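Long-range contacts in ferric uptake regulation protein (Pseudomonas aeruginosa PAO1, PDB 6H1C), which probably acts as a metal-responsive transcriptional regulator of iron uptake, binding DNA through a winged-helix domain: residues M33-V38 / T53-L58; G65-H70 / A77-A82. The protein carries 2 engineered substitutions. One frame throughout, in Å; residues are numbered along the deposited sequence.

Interaction 1. Residues M33-V38 / T53-L58. With MN (manganese (II) ion), chain H.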
# COMPACT_ATOMS: atom_id res chain seq x y z
N MET B 33 6.28 6.84 -14.61
CA MET B 33 7.61 6.60 -14.06
C MET B 33 7.51 6.07 -12.64
O MET B 33 6.76 6.61 -11.82
CB MET B 33 8.43 7.88 -14.10
CG MET B 33 8.68 8.41 -15.49
SD MET B 33 9.85 9.78 -15.49
CE MET B 33 11.36 8.90 -15.13
N SER B 34 8.27 5.02 -12.36
CA SER B 34 8.52 4.63 -10.98
C SER B 34 9.39 5.66 -10.27
O SER B 34 10.04 6.51 -10.88
CB SER B 34 9.21 3.27 -10.94
OG SER B 34 10.59 3.42 -11.20
N ALA B 35 9.42 5.58 -8.93
CA ALA B 35 10.37 6.41 -8.19
C ALA B 35 11.80 6.12 -8.64
O ALA B 35 12.62 7.03 -8.73
CB ALA B 35 10.22 6.18 -6.69
N GLU B 36 12.10 4.85 -8.92
CA GLU B 36 13.43 4.50 -9.39
C GLU B 36 13.73 5.13 -10.75
O GLU B 36 14.85 5.58 -11.00
CB GLU B 36 13.58 2.98 -9.46
CG GLU B 36 14.14 2.31 -8.22
CD GLU B 36 14.49 0.84 -8.46
OE1 GLU B 36 15.43 0.54 -9.23
OE2 GLU B 36 13.79 -0.02 -7.90
N ASP B 37 12.73 5.16 -11.64
CA ASP B 37 12.90 5.84 -12.93
C ASP B 37 13.27 7.30 -12.76
O ASP B 37 14.09 7.83 -13.51
CB ASP B 37 11.63 5.75 -13.75
CG ASP B 37 11.28 4.34 -14.13
OD1 ASP B 37 12.22 3.51 -14.20
OD2 ASP B 37 10.07 4.08 -14.38
N VAL B 38 12.63 7.99 -11.81
CA VAL B 38 12.92 9.40 -11.67
C VAL B 38 14.33 9.60 -11.12
O VAL B 38 15.06 10.50 -11.54
CB VAL B 38 11.86 10.07 -10.78
CG1 VAL B 38 12.33 11.44 -10.36
CG2 VAL B 38 10.57 10.14 -11.56
N THR B 53 15.08 10.85 -1.06
CA THR B 53 14.50 12.16 -1.28
C THR B 53 13.52 12.10 -2.42
O THR B 53 12.42 12.66 -2.33
CB THR B 53 15.58 13.21 -1.56
OG1 THR B 53 16.57 13.18 -0.52
CG2 THR B 53 14.97 14.61 -1.59
N VAL B 54 13.89 11.40 -3.50
CA VAL B 54 13.05 11.33 -4.69
C VAL B 54 11.65 10.84 -4.33
O VAL B 54 10.64 11.42 -4.76
CB VAL B 54 13.72 10.43 -5.75
CG1 VAL B 54 12.75 10.11 -6.87
CG2 VAL B 54 14.92 11.13 -6.30
N TYR B 55 11.58 9.78 -3.53
CA TYR B 55 10.30 9.24 -3.13
C TYR B 55 9.54 10.21 -2.24
O TYR B 55 8.32 10.37 -2.39
CB TYR B 55 10.49 7.91 -2.42
CG TYR B 55 9.20 7.35 -1.91
CD1 TYR B 55 8.28 6.78 -2.79
CD2 TYR B 55 8.89 7.41 -0.57
CE1 TYR B 55 7.07 6.27 -2.32
CE2 TYR B 55 7.68 6.92 -0.10
CZ TYR B 55 6.79 6.35 -0.98
OH TYR B 55 5.60 5.85 -0.50
N ARG B 56 10.22 10.85 -1.28
CA ARG B 56 9.51 11.79 -0.42
C ARG B 56 8.95 12.95 -1.22
O ARG B 56 7.82 13.40 -0.97
CB ARG B 56 10.42 12.30 0.69
CG ARG B 56 10.61 11.29 1.77
CD ARG B 56 11.51 11.78 2.89
NE ARG B 56 11.74 10.68 3.83
CZ ARG B 56 10.91 10.34 4.82
NH1 ARG B 56 9.78 11.02 5.01
NH2 ARG B 56 11.20 9.31 5.61
N VAL B 57 9.70 13.44 -2.21
CA VAL B 57 9.21 14.58 -2.97
C VAL B 57 8.02 14.17 -3.83
O VAL B 57 7.04 14.92 -3.93
CB VAL B 57 10.34 15.19 -3.81
CG1 VAL B 57 9.75 16.18 -4.81
CG2 VAL B 57 11.34 15.87 -2.91
N LEU B 58 8.09 13.00 -4.46
CA LEU B 58 6.93 12.49 -5.19
C LEU B 58 5.71 12.35 -4.28
O LEU B 58 4.58 12.65 -4.68
CB LEU B 58 7.26 11.15 -5.86
CG LEU B 58 8.30 11.26 -6.97
CD1 LEU B 58 8.77 9.89 -7.44
CD2 LEU B 58 7.76 12.08 -8.14
MN MN H . 12.23 0.68 -6.56
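In the helix-turn-helix of the winged-helix domain, Ala35 and Val38, in the first turn of helix 35-44, face Val54 and Leu58 of helix 51-63, which by analogy with the family is the probable recognition helix. Val38 CG1 and Val54 CG1 touch at 3.8 Å, the two side chains crossing at a slant. Both methyls stand anti to their own backbone N (chi1 167° and 168°), and the one on Val54 also rests 3.6 Å from the carbonyl oxygen Ala35 O. One turn further on, Leu58 CD1 lies against the backbone at Ala35 CA, 3.9 Å away, and against the methyl beside it. Ala35 CB in turn reaches the edge of the Tyr55 ring, near its plane, at 4.4 Å from CD1. No hydrogen bond spans the interface. Polar order lies within 33-38, where a capping box opens the helix: Asp37 N donates to Ser34 OG at 2.8 Å, while Ser34 N returns the bond to Asp37 OD2 from above the carboxylate plane. Glu36 points away from helix 51-63 and binds manganese through OE2 at 2.2 Å, together with His76 and Asp73 of the second subunit. The chemistry is thus divided by side: apolar contacts join the helices, while the carboxylates serve the helix start and a metal bridging two subunits.

Interaction 2. Residues G65-H70 / A77-A82. With ZN (zinc ion), chain T; ZN (zinc ion), chain S.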
# COMPACT_ATOMS: atom_id res chain seq x y z
N GLY B 65 -1.53 17.23 -5.06
CA GLY B 65 -2.28 17.18 -6.29
C GLY B 65 -1.48 17.43 -7.54
O GLY B 65 -2.06 17.42 -8.63
N LEU B 66 -0.17 17.66 -7.44
CA LEU B 66 0.62 17.90 -8.64
C LEU B 66 0.79 16.63 -9.45
O LEU B 66 0.97 16.69 -10.67
CB LEU B 66 1.99 18.45 -8.26
CG LEU B 66 2.07 19.85 -7.65
CD1 LEU B 66 3.50 20.11 -7.23
CD2 LEU B 66 1.61 20.85 -8.68
N VAL B 67 0.73 15.48 -8.79
CA VAL B 67 1.05 14.20 -9.40
C VAL B 67 -0.01 13.20 -8.97
O VAL B 67 -0.54 13.29 -7.86
CB VAL B 67 2.48 13.75 -8.99
CG1 VAL B 67 2.47 12.36 -8.39
CG2 VAL B 67 3.41 13.83 -10.15
N VAL B 68 -0.33 12.25 -9.84
CA VAL B 68 -1.24 11.16 -9.51
C VAL B 68 -0.44 9.88 -9.32
O VAL B 68 0.49 9.60 -10.08
CB VAL B 68 -2.31 10.96 -10.60
CG1 VAL B 68 -3.22 9.81 -10.23
CG2 VAL B 68 -3.11 12.22 -10.79
N ARG B 69 -0.80 9.10 -8.32
CA ARG B 69 -0.11 7.86 -8.03
C ARG B 69 -0.99 6.66 -8.38
O ARG B 69 -2.13 6.56 -7.91
CB ARG B 69 0.31 7.84 -6.57
CG ARG B 69 1.02 6.61 -6.14
CD ARG B 69 0.78 6.43 -4.66
NE ARG B 69 1.51 5.29 -4.12
CZ ARG B 69 2.64 5.40 -3.42
NH1 ARG B 69 3.15 6.60 -3.16
NH2 ARG B 69 3.23 4.31 -2.96
N HIS B 70 -0.48 5.76 -9.22
CA HIS B 70 -1.18 4.54 -9.56
C HIS B 70 -0.37 3.33 -9.12
O HIS B 70 0.83 3.41 -8.84
CB HIS B 70 -1.45 4.43 -11.06
CG HIS B 70 -2.34 5.50 -11.59
ND1 HIS B 70 -3.69 5.55 -11.33
CD2 HIS B 70 -2.07 6.55 -12.40
CE1 HIS B 70 -4.21 6.59 -11.94
NE2 HIS B 70 -3.25 7.21 -12.60
N ALA B 77 4.71 1.46 -7.59
CA ALA B 77 3.93 2.69 -7.73
C ALA B 77 4.37 3.49 -8.95
O ALA B 77 5.56 3.63 -9.24
CB ALA B 77 4.07 3.52 -6.46
N VAL B 78 3.39 4.02 -9.67
CA VAL B 78 3.61 4.82 -10.87
C VAL B 78 3.22 6.26 -10.55
O VAL B 78 2.16 6.49 -9.96
CB VAL B 78 2.79 4.28 -12.05
CG1 VAL B 78 2.75 5.30 -13.15
CG2 VAL B 78 3.37 2.97 -12.54
N PHE B 79 4.07 7.21 -10.89
CA PHE B 79 3.69 8.60 -10.72
C PHE B 79 3.54 9.27 -12.08
O PHE B 79 4.21 8.90 -13.05
CB PHE B 79 4.68 9.35 -9.87
CG PHE B 79 4.86 8.76 -8.52
CD1 PHE B 79 5.69 7.68 -8.33
CD2 PHE B 79 4.18 9.28 -7.43
CE1 PHE B 79 5.84 7.13 -7.10
CE2 PHE B 79 4.34 8.73 -6.19
CZ PHE B 79 5.17 7.66 -6.02
N GLU B 80 2.66 10.24 -12.13
CA GLU B 80 2.14 10.73 -13.39
C GLU B 80 1.71 12.16 -13.14
O GLU B 80 1.01 12.42 -12.16
CB GLU B 80 0.97 9.87 -13.84
CG GLU B 80 0.39 10.16 -15.20
CD GLU B 80 -0.61 9.10 -15.60
OE1 GLU B 80 -0.82 8.17 -14.80
OE2 GLU B 80 -1.20 9.16 -16.68
N LEU B 81 2.19 13.08 -13.96
CA LEU B 81 1.73 14.45 -13.84
C LEU B 81 0.21 14.47 -13.88
O LEU B 81 -0.41 13.78 -14.69
CB LEU B 81 2.32 15.30 -14.96
CG LEU B 81 3.75 15.76 -14.72
CD1 LEU B 81 4.23 16.57 -15.90
CD2 LEU B 81 3.82 16.56 -13.42
N ALA B 82 -0.37 15.23 -12.96
CA ALA B 82 -1.83 15.28 -12.78
C ALA B 82 -2.50 16.16 -13.85
O ALA B 82 -3.09 17.19 -13.56
CB ALA B 82 -2.17 15.79 -11.39
ZN ZN T . -5.18 4.68 -10.57
ZN ZN S . -1.14 7.72 -17.51
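Arg69 and Phe79 sit opposite each other, a non-hydrogen-bonded pair, in the antiparallel hairpin 67-70/78-81, the wing of the winged-helix domain. With CG anti to the backbone N (chi1 180°), the arginine runs beside the ring: CB skirts Phe79 CE2, and CG comes within 3.9 Å of that same atom. Further out, NE passes near Ala77 CB, which lies over one guanidinium face, 3.7 Å from NH2. The last branch, NH1, approaches Phe79 CZ at 3.7 Å, with the guanidinium and ring planes 77° apart, far from a parallel stack; it also has a long, weak ion pair with Glu62. Val67 CG1 meets the same phenyl ring at its edge, in plane, 3.7 Å from CD2. Between the strands, Val68 N donates to Glu80 O at 2.7 Å. His70 N donates to Val78 O and Val78 N to His70 O, each at 2.8 Å. The face bearing Val68, His70, Val78 and Glu80 carries zinc ligands instead. Glu80 binds one ion with His32, His89 and Glu100, while His70 ND1 holds another and its NE2 bonds to Ala86 O. Diagonally across the strands, Glu80 OE1 lies at the edge of the imidazole, 3.2 Å from His70 CD2.

Both contacts belong to the winged-helix domain and follow each other along the chain, helix 51-63 leading into strand 67-70. Interaction 1 is a buried, small helix-to-helix interface joined by apolar contacts, with no hydrogen bond across; interaction 2 is larger and only partly buried, and adds backbone hydrogen bonds between strands to its side-chain packing. The two meet directly: Met33 O probably accepts a hydrogen bond from Phe79 N at 2.9 Å, and Leu58 CB packs on the Phe79 ring, so one leucine serves both. The metal ligands differ: Glu36 of interaction 1 binds a manganese shared with the second subunit, whereas His70 and Glu80 of interaction 2 bind zinc. Each contact also reaches the second subunit.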